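PDB 5TNV: AP endonuclease, family protein 2, which binds a magnesium ion in a xylose isomerase-like TIM barrel and may, judging from its family, act as an endonuclease. Local coordinates for residues Val138-Met143 against Ile188-Glu193; Ala167-Ala172 against Val207-Asp212; Arg175-Gly180 against Lys211-Asp216; Val218-Asp223 against Ala242-Tyr247. All coordinates share one frame; numbering follows the deposited sequence.

Interaction 1. Residues Val138-Met143 against Ile188-Glu193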
loop_
_atom_site.group_PDB
_atom_site.type_symbol
_atom_site.label_atom_id
_atom_site.label_comp_id
_atom_site.label_asym_id
_atom_site.label_seq_id
_atom_site.Cartn_x
_atom_site.Cartn_y
_atom_site.Cartn_z
ATOM N N VAL A 138 -5.790 -1.033 31.254
ATOM C CA VAL A 138 -4.338 -1.123 31.340
ATOM C C VAL A 138 -3.968 -2.457 30.674
ATOM O O VAL A 138 -4.568 -3.500 31.012
ATOM C CB VAL A 138 -3.820 -1.031 32.776
ATOM C CG1 VAL A 138 -2.328 -1.367 32.889
ATOM C CG2 VAL A 138 -4.137 0.358 33.329
ATOM N N ASN A 139 -3.023 -2.429 29.753
ATOM C CA ASN A 139 -2.613 -3.581 28.972
ATOM C C ASN A 139 -1.184 -3.974 29.342
ATOM O O ASN A 139 -0.295 -3.133 29.433
ATOM C CB ASN A 139 -2.706 -3.208 27.480
ATOM C CG ASN A 139 -2.093 -4.176 26.518
ATOM O OD1 ASN A 139 -2.776 -5.069 26.008
ATOM N ND2 ASN A 139 -0.803 -4.033 26.261
ATOM N N THR A 140 -0.993 -5.290 29.524
ATOM C CA THR A 140 0.312 -5.866 29.775
ATOM C C THR A 140 0.524 -7.059 28.855
ATOM O O THR A 140 -0.435 -7.727 28.460
ATOM C CB THR A 140 0.422 -6.234 31.273
ATOM O OG1 THR A 140 1.762 -6.542 31.613
ATOM C CG2 THR A 140 -0.454 -7.411 31.655
ATOM N N GLY A 141 1.771 -7.342 28.532
ATOM C CA GLY A 141 2.102 -8.532 27.797
ATOM C C GLY A 141 3.411 -9.122 28.287
ATOM O O GLY A 141 4.030 -8.616 29.218
ATOM N N PHE A 142 3.815 -10.192 27.623
ATOM C CA PHE A 142 4.968 -10.972 28.083
ATOM C C PHE A 142 6.175 -10.825 27.189
ATOM O O PHE A 142 7.232 -11.430 27.432
ATOM C CB PHE A 142 4.539 -12.426 28.276
ATOM C CG PHE A 142 3.457 -12.576 29.335
ATOM C CD1 PHE A 142 3.748 -12.314 30.678
ATOM C CD2 PHE A 142 2.153 -12.926 29.016
ATOM C CE1 PHE A 142 2.763 -12.384 31.646
ATOM C CE2 PHE A 142 1.190 -13.027 30.016
ATOM C CZ PHE A 142 1.496 -12.767 31.311
ATOM N N MET A 143 6.070 -9.982 26.145
ATOM C CA MET A 143 7.255 -9.598 25.383
ATOM C C MET A 143 8.277 -8.963 26.337
ATOM O O MET A 143 7.940 -8.340 27.352
ATOM C CB MET A 143 6.919 -8.652 24.224
ATOM C CG MET A 143 6.159 -7.405 24.606
ATOM S SD MET A 143 4.356 -7.686 24.530
ATOM C CE MET A 143 3.760 -6.179 25.264
ATOM N N ILE A 188 -12.085 -0.631 36.038
ATOM C CA ILE A 188 -11.484 -0.795 34.729
ATOM C C ILE A 188 -11.129 -2.257 34.544
ATOM O O ILE A 188 -11.463 -3.112 35.368
ATOM C CB ILE A 188 -10.268 0.154 34.573
ATOM C CG1 ILE A 188 -9.087 -0.204 35.450
ATOM C CG2 ILE A 188 -10.675 1.594 34.745
ATOM C CD1 ILE A 188 -7.767 0.385 34.989
ATOM N N GLN A 189 -10.443 -2.586 33.444
ATOM C CA GLN A 189 -9.984 -3.951 33.224
ATOM C C GLN A 189 -8.523 -3.982 32.815
ATOM O O GLN A 189 -7.975 -2.980 32.291
ATOM C CB GLN A 189 -10.829 -4.681 32.187
ATOM C CG GLN A 189 -12.276 -4.833 32.584
ATOM C CD GLN A 189 -13.069 -5.701 31.608
ATOM O OE1 GLN A 189 -12.541 -6.488 30.868
ATOM N NE2 GLN A 189 -14.369 -5.563 31.672
ATOM N N LEU A 190 -7.908 -5.145 33.045
ATOM C CA LEU A 190 -6.589 -5.504 32.534
ATOM C C LEU A 190 -6.738 -6.255 31.209
ATOM O O LEU A 190 -7.641 -7.104 31.116
ATOM C CB LEU A 190 -5.881 -6.383 33.554
ATOM C CG LEU A 190 -4.395 -6.677 33.264
ATOM C CD1 LEU A 190 -3.569 -5.447 33.572
ATOM C CD2 LEU A 190 -3.974 -7.880 34.074
ATOM N N SER A 191 -5.877 -5.979 30.259
ATOM C CA SER A 191 -5.834 -6.734 29.019
ATOM C C SER A 191 -4.439 -7.355 28.859
ATOM O O SER A 191 -3.446 -6.770 29.277
ATOM C CB SER A 191 -6.178 -5.873 27.815
ATOM O OG SER A 191 -6.497 -6.685 26.694
ATOM N N LEU A 192 -4.425 -8.542 28.243
ATOM C CA LEU A 192 -3.228 -9.322 28.000
ATOM C C LEU A 192 -2.922 -9.406 26.519
ATOM O O LEU A 192 -3.682 -9.962 25.736
ATOM C CB LEU A 192 -3.393 -10.755 28.531
ATOM C CG LEU A 192 -3.914 -10.893 29.973
ATOM C CD1 LEU A 192 -4.066 -12.366 30.309
ATOM C CD2 LEU A 192 -2.978 -10.174 30.950
ATOM N N GLU A 193 -1.797 -8.788 26.131
ATOM C CA GLU A 193 -1.442 -8.632 24.721
ATOM C C GLU A 193 -0.814 -9.894 24.147
ATOM O O GLU A 193 0.304 -10.291 24.526
ATOM C CB GLU A 193 -0.496 -7.425 24.578
ATOM C CG GLU A 193 -0.113 -7.129 23.161
ATOM C CD GLU A 193 0.767 -5.879 23.054
ATOM O OE1 GLU A 193 0.869 -5.119 24.032
ATOM O OE2 GLU A 193 1.332 -5.652 21.936
HETATM O O HOH W 1 2.469 -11.629 25.557
#

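Interaction 2. Residues Ala167-Ala172 against Val207-Asp212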
loop_
_atom_site.group_PDB
_atom_site.type_symbol
_atom_site.label_atom_id
_atom_site.label_comp_id
_atom_site.label_asym_id
_atom_site.label_seq_id
_atom_site.Cartn_x
_atom_site.Cartn_y
_atom_site.Cartn_z
ATOM N N ALA A 167 8.619 -22.410 33.602
ATOM C CA ALA A 167 8.562 -22.498 35.070
ATOM C C ALA A 167 7.938 -21.266 35.679
ATOM O O ALA A 167 7.734 -21.326 36.886
ATOM C CB ALA A 167 9.972 -22.766 35.558
ATOM N N LEU A 168 7.685 -20.215 34.916
ATOM C CA LEU A 168 7.162 -18.940 35.464
ATOM C C LEU A 168 5.722 -18.718 35.069
ATOM O O LEU A 168 5.150 -17.713 35.348
ATOM C CB LEU A 168 8.062 -17.781 35.085
ATOM C CG LEU A 168 9.483 -17.754 35.648
ATOM C CD1 LEU A 168 10.270 -16.562 35.102
ATOM C CD2 LEU A 168 9.478 -17.752 37.190
ATOM N N ARG A 169 5.084 -19.715 34.425
ATOM C CA ARG A 169 3.698 -19.500 34.014
ATOM C C ARG A 169 2.751 -19.313 35.187
ATOM O O ARG A 169 1.853 -18.481 35.180
ATOM C CB ARG A 169 3.219 -20.640 33.105
ATOM C CG ARG A 169 1.864 -20.462 32.480
ATOM C CD ARG A 169 1.427 -21.612 31.579
ATOM N NE ARG A 169 0.116 -21.440 30.978
ATOM C CZ ARG A 169 -1.089 -21.712 31.491
ATOM N NH1 ARG A 169 -1.201 -22.205 32.720
ATOM N NH2 ARG A 169 -2.179 -21.463 30.788
ATOM N N ASP A 170 2.937 -20.136 36.244
ATOM C CA ASP A 170 2.091 -20.008 37.419
ATOM C C ASP A 170 2.271 -18.629 38.086
ATOM O O ASP A 170 1.282 -18.009 38.502
ATOM C CB ASP A 170 2.346 -21.085 38.495
ATOM C CG ASP A 170 1.593 -22.351 38.149
ATOM O OD1 ASP A 170 0.581 -22.372 37.397
ATOM O OD2 ASP A 170 2.152 -23.338 38.704
ATOM N N LEU A 171 3.502 -18.140 38.140
ATOM C CA LEU A 171 3.754 -16.806 38.700
ATOM C C LEU A 171 3.071 -15.719 37.870
ATOM O O LEU A 171 2.492 -14.743 38.361
ATOM C CB LEU A 171 5.255 -16.560 38.809
ATOM C CG LEU A 171 5.628 -15.246 39.500
ATOM C CD1 LEU A 171 5.097 -15.192 40.895
ATOM C CD2 LEU A 171 7.131 -15.072 39.451
ATOM N N ALA A 172 3.142 -15.874 36.545
ATOM C CA ALA A 172 2.466 -14.973 35.629
ATOM C C ALA A 172 0.975 -14.933 35.892
ATOM O O ALA A 172 0.403 -13.849 35.975
ATOM C CB ALA A 172 2.739 -15.332 34.176
ATOM N N VAL A 207 -6.269 -18.614 24.693
ATOM C CA VAL A 207 -7.536 -19.025 25.277
ATOM C C VAL A 207 -7.361 -19.827 26.554
ATOM O O VAL A 207 -8.031 -19.612 27.580
ATOM C CB VAL A 207 -8.411 -19.805 24.229
ATOM C CG1 VAL A 207 -9.677 -20.385 24.860
ATOM C CG2 VAL A 207 -8.822 -18.909 23.054
ATOM N N ALA A 208 -6.415 -20.756 26.549
ATOM C CA ALA A 208 -6.180 -21.581 27.729
ATOM C C ALA A 208 -5.681 -20.703 28.887
ATOM O O ALA A 208 -6.039 -20.935 30.056
ATOM C CB ALA A 208 -5.223 -22.696 27.463
ATOM N N PHE A 209 -4.870 -19.696 28.549
ATOM C CA PHE A 209 -4.315 -18.814 29.586
ATOM C C PHE A 209 -5.430 -17.981 30.207
ATOM O O PHE A 209 -5.531 -17.879 31.448
ATOM C CB PHE A 209 -3.216 -17.956 29.021
ATOM C CG PHE A 209 -2.390 -17.200 30.049
ATOM C CD1 PHE A 209 -2.738 -15.949 30.533
ATOM C CD2 PHE A 209 -1.208 -17.771 30.524
ATOM C CE1 PHE A 209 -1.950 -15.307 31.464
ATOM C CE2 PHE A 209 -0.401 -17.119 31.454
ATOM C CZ PHE A 209 -0.791 -15.892 31.918
ATOM N N ILE A 210 -6.291 -17.371 29.391
ATOM C CA ILE A 210 -7.338 -16.522 29.950
ATOM C C ILE A 210 -8.331 -17.372 30.751
ATOM O O ILE A 210 -8.836 -16.961 31.793
ATOM C CB ILE A 210 -8.007 -15.636 28.880
ATOM C CG1 ILE A 210 -8.781 -14.493 29.531
ATOM C CG2 ILE A 210 -8.884 -16.418 27.953
ATOM C CD1 ILE A 210 -7.901 -13.476 30.219
ATOM N N LYS A 211 -8.570 -18.609 30.317
ATOM C CA LYS A 211 -9.425 -19.505 31.099
ATOM C C LYS A 211 -8.781 -19.866 32.428
ATOM O O LYS A 211 -9.430 -19.878 33.478
ATOM C CB LYS A 211 -9.690 -20.799 30.265
ATOM C CG LYS A 211 -10.717 -20.530 29.124
ATOM C CD LYS A 211 -11.207 -21.787 28.448
ATOM C CE LYS A 211 -12.173 -21.456 27.321
ATOM N NZ LYS A 211 -13.626 -21.411 27.681
ATOM N N ASP A 212 -7.487 -20.134 32.435
ATOM C CA ASP A 212 -6.783 -20.438 33.673
ATOM C C ASP A 212 -6.764 -19.238 34.617
ATOM O O ASP A 212 -6.892 -19.428 35.838
ATOM C CB ASP A 212 -5.351 -20.914 33.406
ATOM C CG ASP A 212 -5.284 -22.307 32.869
ATOM O OD1 ASP A 212 -6.219 -23.121 33.035
ATOM O OD2 ASP A 212 -4.216 -22.674 32.316
#

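Interaction 3. Residues Arg175-Gly180 against Lys211-Asp216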
loop_
_atom_site.group_PDB
_atom_site.type_symbol
_atom_site.label_atom_id
_atom_site.label_comp_id
_atom_site.label_asym_id
_atom_site.label_seq_id
_atom_site.Cartn_x
_atom_site.Cartn_y
_atom_site.Cartn_z
ATOM N N ARG A 175 0.266 -13.110 39.180
ATOM C CA ARG A 175 0.439 -11.645 39.080
ATOM C C ARG A 175 -0.629 -10.990 38.211
ATOM O O ARG A 175 -1.100 -9.890 38.497
ATOM C CB ARG A 175 1.850 -11.313 38.646
ATOM C CG ARG A 175 2.845 -11.624 39.764
ATOM C CD ARG A 175 4.282 -11.313 39.356
ATOM N NE ARG A 175 5.160 -11.530 40.491
ATOM C CZ ARG A 175 6.484 -11.467 40.481
ATOM N NH1 ARG A 175 7.156 -11.144 39.393
ATOM N NH2 ARG A 175 7.227 -11.715 41.571
ATOM N N VAL A 176 -1.068 -11.660 37.153
ATOM C CA VAL A 176 -2.214 -11.198 36.361
ATOM C C VAL A 176 -3.444 -11.071 37.231
ATOM O O VAL A 176 -4.152 -10.071 37.145
ATOM C CB VAL A 176 -2.440 -12.129 35.136
ATOM C CG1 VAL A 176 -3.800 -11.859 34.545
ATOM C CG2 VAL A 176 -1.325 -11.867 34.105
ATOM N N ARG A 177 -3.732 -12.102 38.036
ATOM C CA ARG A 177 -4.896 -12.019 38.900
ATOM C C ARG A 177 -4.828 -10.885 39.894
ATOM O O ARG A 177 -5.801 -10.206 40.183
ATOM C CB ARG A 177 -5.120 -13.338 39.645
ATOM C CG ARG A 177 -5.547 -14.512 38.770
ATOM C CD ARG A 177 -5.428 -15.823 39.562
ATOM N NE ARG A 177 -5.929 -16.953 38.883
ATOM C CZ ARG A 177 -5.775 -18.198 39.273
ATOM N NH1 ARG A 177 -5.078 -18.486 40.350
ATOM N NH2 ARG A 177 -6.336 -19.127 38.495
ATOM N N GLU A 178 -3.645 -10.678 40.450
ATOM C CA GLU A 178 -3.426 -9.575 41.390
ATOM C C GLU A 178 -3.735 -8.242 40.731
ATOM O O GLU A 178 -4.405 -7.350 41.290
ATOM C CB GLU A 178 -1.973 -9.615 41.885
ATOM C CG GLU A 178 -1.548 -8.586 42.855
ATOM C CD GLU A 178 -0.049 -8.663 43.179
ATOM O OE1 GLU A 178 0.520 -9.811 43.210
ATOM O OE2 GLU A 178 0.367 -7.494 43.334
ATOM N N LEU A 179 -3.234 -8.045 39.495
ATOM C CA LEU A 179 -3.571 -6.840 38.751
ATOM C C LEU A 179 -5.038 -6.749 38.427
ATOM O O LEU A 179 -5.645 -5.670 38.540
ATOM C CB LEU A 179 -2.700 -6.738 37.477
ATOM C CG LEU A 179 -1.202 -6.511 37.735
ATOM C CD1 LEU A 179 -0.439 -6.665 36.398
ATOM C CD2 LEU A 179 -0.938 -5.155 38.352
ATOM N N GLY A 180 -5.639 -7.872 38.038
ATOM C CA GLY A 180 -7.063 -7.860 37.769
ATOM C C GLY A 180 -7.915 -7.460 38.976
ATOM O O GLY A 180 -8.916 -6.737 38.817
ATOM N N LYS A 211 -8.570 -18.609 30.317
ATOM C CA LYS A 211 -9.425 -19.505 31.099
ATOM C C LYS A 211 -8.781 -19.866 32.428
ATOM O O LYS A 211 -9.430 -19.878 33.478
ATOM C CB LYS A 211 -9.690 -20.799 30.265
ATOM C CG LYS A 211 -10.717 -20.530 29.124
ATOM C CD LYS A 211 -11.207 -21.787 28.448
ATOM C CE LYS A 211 -12.173 -21.456 27.321
ATOM N NZ LYS A 211 -13.626 -21.411 27.681
ATOM N N ASP A 212 -7.487 -20.134 32.435
ATOM C CA ASP A 212 -6.783 -20.438 33.673
ATOM C C ASP A 212 -6.764 -19.238 34.617
ATOM O O ASP A 212 -6.892 -19.428 35.838
ATOM C CB ASP A 212 -5.351 -20.914 33.406
ATOM C CG ASP A 212 -5.284 -22.307 32.869
ATOM O OD1 ASP A 212 -6.219 -23.121 33.035
ATOM O OD2 ASP A 212 -4.216 -22.674 32.316
ATOM N N VAL A 213 -6.586 -18.034 34.105
ATOM C CA VAL A 213 -6.615 -16.835 34.934
ATOM C C VAL A 213 -7.973 -16.720 35.625
ATOM O O VAL A 213 -8.018 -16.377 36.795
ATOM C CB VAL A 213 -6.324 -15.613 34.070
ATOM C CG1 VAL A 213 -6.705 -14.310 34.761
ATOM C CG2 VAL A 213 -4.862 -15.586 33.641
ATOM N N ASP A 214 -9.087 -16.968 34.933
ATOM C CA ASP A 214 -10.429 -17.059 35.519
ATOM C C ASP A 214 -10.771 -15.795 36.299
ATOM O O ASP A 214 -11.104 -15.831 37.502
ATOM C CB ASP A 214 -10.547 -18.290 36.426
ATOM C CG ASP A 214 -11.982 -18.577 36.788
ATOM O OD1 ASP A 214 -12.892 -18.168 36.035
ATOM O OD2 ASP A 214 -12.225 -19.212 37.837
ATOM N N HIS A 215 -10.673 -14.665 35.656
ATOM C CA HIS A 215 -10.882 -13.368 36.336
ATOM C C HIS A 215 -11.743 -12.484 35.460
ATOM O O HIS A 215 -11.372 -12.191 34.298
ATOM C CB HIS A 215 -9.505 -12.738 36.632
ATOM C CG HIS A 215 -9.627 -11.637 37.641
ATOM N ND1 HIS A 215 -10.331 -10.461 37.415
ATOM C CD2 HIS A 215 -9.131 -11.569 38.911
ATOM C CE1 HIS A 215 -10.203 -9.762 38.550
ATOM N NE2 HIS A 215 -9.503 -10.400 39.450
ATOM N N ASP A 216 -12.853 -11.988 36.009
ATOM C CA ASP A 216 -13.795 -11.205 35.228
ATOM C C ASP A 216 -13.364 -9.768 34.949
ATOM O O ASP A 216 -14.109 -9.056 34.247
ATOM C CB ASP A 216 -15.184 -11.211 35.850
ATOM C CG ASP A 216 -15.331 -10.523 37.164
ATOM O OD1 ASP A 216 -14.390 -9.897 37.677
ATOM O OD2 ASP A 216 -16.455 -10.650 37.714
#

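Interaction 4. Residues Val218-Asp223 against Ala242-Tyr247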
loop_
_atom_site.group_PDB
_atom_site.type_symbol
_atom_site.label_atom_id
_atom_site.label_comp_id
_atom_site.label_asym_id
_atom_site.label_seq_id
_atom_site.Cartn_x
_atom_site.Cartn_y
_atom_site.Cartn_z
ATOM N N VAL A 218 -10.134 -9.380 33.654
ATOM C CA VAL A 218 -8.995 -9.601 32.756
ATOM C C VAL A 218 -9.527 -10.132 31.433
ATOM O O VAL A 218 -10.480 -10.931 31.407
ATOM C CB VAL A 218 -7.981 -10.577 33.370
ATOM C CG1 VAL A 218 -6.764 -10.698 32.444
ATOM C CG2 VAL A 218 -7.531 -10.120 34.768
ATOM N N GLY A 219 -8.954 -9.695 30.333
ATOM C CA GLY A 219 -9.339 -10.190 29.001
ATOM C C GLY A 219 -8.109 -10.167 28.102
ATOM O O GLY A 219 -7.030 -9.729 28.494
ATOM N N LEU A 220 -8.314 -10.699 26.901
ATOM C CA LEU A 220 -7.264 -10.707 25.882
ATOM C C LEU A 220 -7.261 -9.413 25.070
ATOM O O LEU A 220 -8.291 -8.778 24.850
ATOM C CB LEU A 220 -7.427 -11.898 24.925
ATOM C CG LEU A 220 -7.284 -13.274 25.528
ATOM C CD1 LEU A 220 -7.556 -14.321 24.437
ATOM C CD2 LEU A 220 -5.896 -13.447 26.133
ATOM N N ASN A 221 -6.079 -9.126 24.530
ATOM C CA ASN A 221 -5.856 -8.107 23.503
ATOM C C ASN A 221 -5.329 -8.886 22.290
ATOM O O ASN A 221 -4.143 -9.278 22.273
ATOM C CB ASN A 221 -4.871 -7.060 23.993
ATOM C CG ASN A 221 -4.330 -6.200 22.881
ATOM O OD1 ASN A 221 -4.810 -6.233 21.742
ATOM N ND2 ASN A 221 -3.316 -5.403 23.205
ATOM N N PRO A 222 -6.164 -9.157 21.303
ATOM C CA PRO A 222 -5.830 -10.018 20.188
ATOM C C PRO A 222 -5.047 -9.244 19.117
ATOM O O PRO A 222 -5.554 -8.966 18.023
ATOM C CB PRO A 222 -7.188 -10.514 19.700
ATOM C CG PRO A 222 -8.079 -9.334 19.915
ATOM C CD PRO A 222 -7.589 -8.729 21.215
ATOM N N ASP A 223 -3.783 -8.916 19.440
ATOM C CA ASP A 223 -2.914 -8.142 18.531
ATOM C C ASP A 223 -2.340 -9.114 17.507
ATOM O O ASP A 223 -1.137 -9.402 17.504
ATOM C CB ASP A 223 -1.852 -7.432 19.327
ATOM C CG ASP A 223 -1.024 -6.449 18.527
ATOM O OD1 ASP A 223 -1.232 -6.294 17.292
ATOM O OD2 ASP A 223 -0.133 -5.809 19.152
ATOM N N ALA A 242 -11.631 -15.563 15.274
ATOM C CA ALA A 242 -12.833 -16.176 15.800
ATOM C C ALA A 242 -12.603 -16.868 17.150
ATOM O O ALA A 242 -13.483 -16.883 18.015
ATOM C CB ALA A 242 -13.407 -17.195 14.769
ATOM N N LYS A 243 -11.435 -17.423 17.349
ATOM C CA LYS A 243 -11.155 -18.098 18.595
ATOM C C LYS A 243 -11.009 -17.111 19.748
ATOM O O LYS A 243 -11.425 -17.437 20.850
ATOM C CB LYS A 243 -9.872 -18.924 18.460
ATOM C CG LYS A 243 -9.965 -20.230 17.761
ATOM C CD LYS A 243 -8.615 -20.939 17.805
ATOM C CE LYS A 243 -8.898 -22.239 17.108
ATOM N NZ LYS A 243 -7.671 -23.045 17.186
ATOM N N VAL A 244 -10.291 -16.025 19.519
ATOM C CA VAL A 244 -9.903 -15.160 20.633
ATOM C C VAL A 244 -10.832 -13.974 20.869
ATOM O O VAL A 244 -10.885 -13.458 22.006
ATOM C CB VAL A 244 -8.429 -14.690 20.534
ATOM C CG1 VAL A 244 -7.489 -15.887 20.655
ATOM C CG2 VAL A 244 -8.177 -13.906 19.258
ATOM N N LEU A 245 -11.576 -13.506 19.864
ATOM C CA LEU A 245 -12.463 -12.357 20.070
ATOM C C LEU A 245 -13.468 -12.548 21.193
ATOM O O LEU A 245 -13.740 -11.542 21.886
ATOM C CB LEU A 245 -13.125 -11.949 18.761
ATOM C CG LEU A 245 -12.214 -11.151 17.828
ATOM C CD1 LEU A 245 -12.862 -11.046 16.457
ATOM C CD2 LEU A 245 -11.891 -9.772 18.385
ATOM N N PRO A 246 -14.057 -13.728 21.427
ATOM C CA PRO A 246 -15.002 -13.879 22.556
ATOM C C PRO A 246 -14.401 -13.526 23.909
ATOM O O PRO A 246 -15.164 -13.295 24.833
ATOM C CB PRO A 246 -15.388 -15.363 22.500
ATOM C CG PRO A 246 -15.265 -15.698 21.037
ATOM C CD PRO A 246 -13.990 -14.963 20.632
ATOM N N TYR A 247 -13.086 -13.539 24.057
ATOM C CA TYR A 247 -12.401 -13.306 25.310
ATOM C C TYR A 247 -11.718 -11.939 25.369
ATOM O O TYR A 247 -10.976 -11.676 26.315
ATOM C CB TYR A 247 -11.342 -14.395 25.542
ATOM C CG TYR A 247 -11.903 -15.784 25.526
ATOM C CD1 TYR A 247 -12.434 -16.315 26.677
ATOM C CD2 TYR A 247 -11.911 -16.558 24.370
ATOM C CE1 TYR A 247 -12.960 -17.590 26.691
ATOM C CE2 TYR A 247 -12.458 -17.823 24.359
ATOM C CZ TYR A 247 -12.970 -18.321 25.530
ATOM O OH TYR A 247 -13.507 -19.635 25.536
#

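Interaction 1. Residues Val138-Met143 against Ile188-Glu193
Asn139 lays its amide across the base of the Glu193 side chain, OD1 resting 3.6 Å from Glu193 CB, while ND2 gives a hydrogen bond of 3.0 Å to Glu193 OE1. The two side chains cross at about a right angle with their amide and carboxylate planes 43° apart, and the donor, 24° out of the carboxylate plane, meets OE1 on its anti side. Glu193 runs fully extended, CG anti to the backbone N (chi1 -177°), which carries the carboxylate out to the magnesium ion. There OE2 is the ligand, alongside Asp223 and His252, so Asn139 is a second-shell residue holding the other oxygen of a metal-binding carboxylate. Asn139 is itself held at OD1 by Asn221. Met143 packs its methyl CE crosswise to within 3.3 Å of Glu193 OE1.

Beneath these side chains lies a parallel beta ladder. Ser191 N binds Val138 O, and Thr140 N in turn binds Ser191 O at 2.9 Å, so that Ser191 is bracketed by two residues of the facing strand. Past the ladder, a water bridges Phe142 N and Glu193 O. On the other face the contacts are between carbon atoms: the methyl Thr140 CG2 and Leu192 CD2 lie side by side at 3.8 Å; just before the strand, Ile188 CD1 meets Val138 CG2 at 4.0 Å.

The face carrying Val138, Leu190 and Leu192 is covered by helix 169-185, through Leu179 and Val176, and by helix 116-133, through Ile127 and Ala130. Strands 99-104 and 218-221 continue the barrel sheet beyond strands 137-141 and 189-193.

Interaction 2. Residues Ala167-Ala172 against Val207-Asp212
Arg169 clasps a single carboxylate oxygen, Asp212 OD2, between its two terminal nitrogens in an end-on salt bridge. Arg169 NH2 makes the shorter bond to Asp212 OD2, 2.8 Å with 151° at the hydrogen, and NH1 of the same arginine reaches that oxygen at 3.1 Å on a more bent path. The oxygen lies close to the guanidinium plane, yet the two flat groups stand almost perpendicular, 88° apart. As a result NH1 and NH2 approach OD2 on its anti side from opposite faces of the carboxylate. What makes the reach possible is a side chain stretched straight from CG to NE, with CG set anti to the backbone N (chi1 -173°).

Outward from the salt bridge, the arginine slides past Phe209 in the opposite direction, its guanidinium steeply inclined to the ring. Arg169 NE passes 3.9 Å from Phe209 CD2, and NH2 comes within 3.6 Å of Phe209 CA. Deeper still, Ala172 CB meets the ring at its edge, 4.2 Å from Phe209 CZ. The polar bond thus lies towards the rim, beside a buried aromatic side chain that also touches Leu192 of strand 189-193, Ile173 and Tyr199.

Helices 169-185 and 203-213 are consecutive outer helices of the TIM barrel, one on each side of strand 189-193 in the chain. Their pairing here, by a salt bridge flanking a buried aromatic ring, is an example of lateral helix contact in the outer layer of a beta/alpha barrel.

Interaction 3. Residues Arg175-Gly180 against Lys211-Asp216
Arg177 and Val213 slide past one another in opposite directions, the arginine running out straight from CG to NE until its guanidinium meets the last carbonyls of helix 203-213. Its edge does the work: Arg177 NE donates to Val213 O at 3.0 Å, nearly straight, while NH2 takes Asp212 O at 2.7 Å. The NH2 partner lies 22° out of the guanidinium plane. Placed at a helix C terminus, this positive group probably also gains from the helix dipole. Immediately beyond, Asp214 turns the chain with positive phi.

That turn brings His215 round to face the other helix. With CG anti to the backbone N (chi1 -164°), its imidazole lies with one face over Gly180 CA, which sits 4.0 Å from the ring centroid and 23° off the normal, a CH-pi contact. The absence of a side chain at Gly180 permits this close approach, His215 CE1 standing 3.3 Å from Gly180 C. Both ring nitrogens are engaged nearby: NE2 with Asp181 OD1 and ND1 with Ala217 N.

Farther inward, Val176 and Val213 cross at about a right angle, their CG1 methyls 3.8 Å apart. Val176 also packs on Leu190 and Leu192 of strand 189-193, and both valines touch Val218 of strand 218-221, so the helices meet over these two strands, while Leu179 and Glu178 reach helix 116-133.

Interaction 4. Residues Val218-Asp223 against Ala242-Tyr247
Leu220 extends over Val244 and Tyr247 where a strand of the TIM barrel meets the end of the segment leading to the next strand, a beta-alpha-beta connection. The tight part packs aliphatic groups round one backbone hydrogen bond. Leu220 CD1 lies 4.0 Å from Val244 CB, the two side chains crossing at about a right angle, and 3.9 Å from Tyr247 CB, where leucine and tyrosine run side by side. Beneath them Leu220 N donates to Tyr247 O at 2.9 Å, nearly straight at the hydrogen (174°) although tilted 29° from the carbonyl plane. Pro222, the centre of an inverse gamma turn, then leads the chain to Asp223, whose OD2 binds magnesium.

The looser side is that of the Tyr247 ring. With CG anti to its carbonyl carbon (chi1 -57°), the ring leads away from strand 218-221 and is partly exposed; it packs on Val207 and Ile210 of helix 203-213, and its hydroxyl has a weak hydrogen bond to Lys211. At the other end Leu245 makes a lighter touch, CD2 standing 4.1 Å from Pro222 CG. Back on the tight side, the closest side-chain approach is Pro222 CB to the methyl Val244 CG2, 3.6 Å.

Followed from the N terminus, the chain lays down strand 137-141, and interaction 1 closes the first loop when strand 189-193 pairs with it, after helix 169-185 has passed outside the barrel. Interactions 2 and 3 start within that loop and end beyond it on helix 203-213, so both cross interaction 1. They join the same two helices, sharing Lys211 and Asp212; interaction 3 opens inside the span of interaction 2 and closes slightly past it. Interaction 4 follows in series, tying strand 218-221 to the segment before strand 251-261. Interactions 1 and 4 abut where strands 189-193 and 218-221 run as neighbours, Leu192 O probably accepting from Asn221 N, and share the magnesium site.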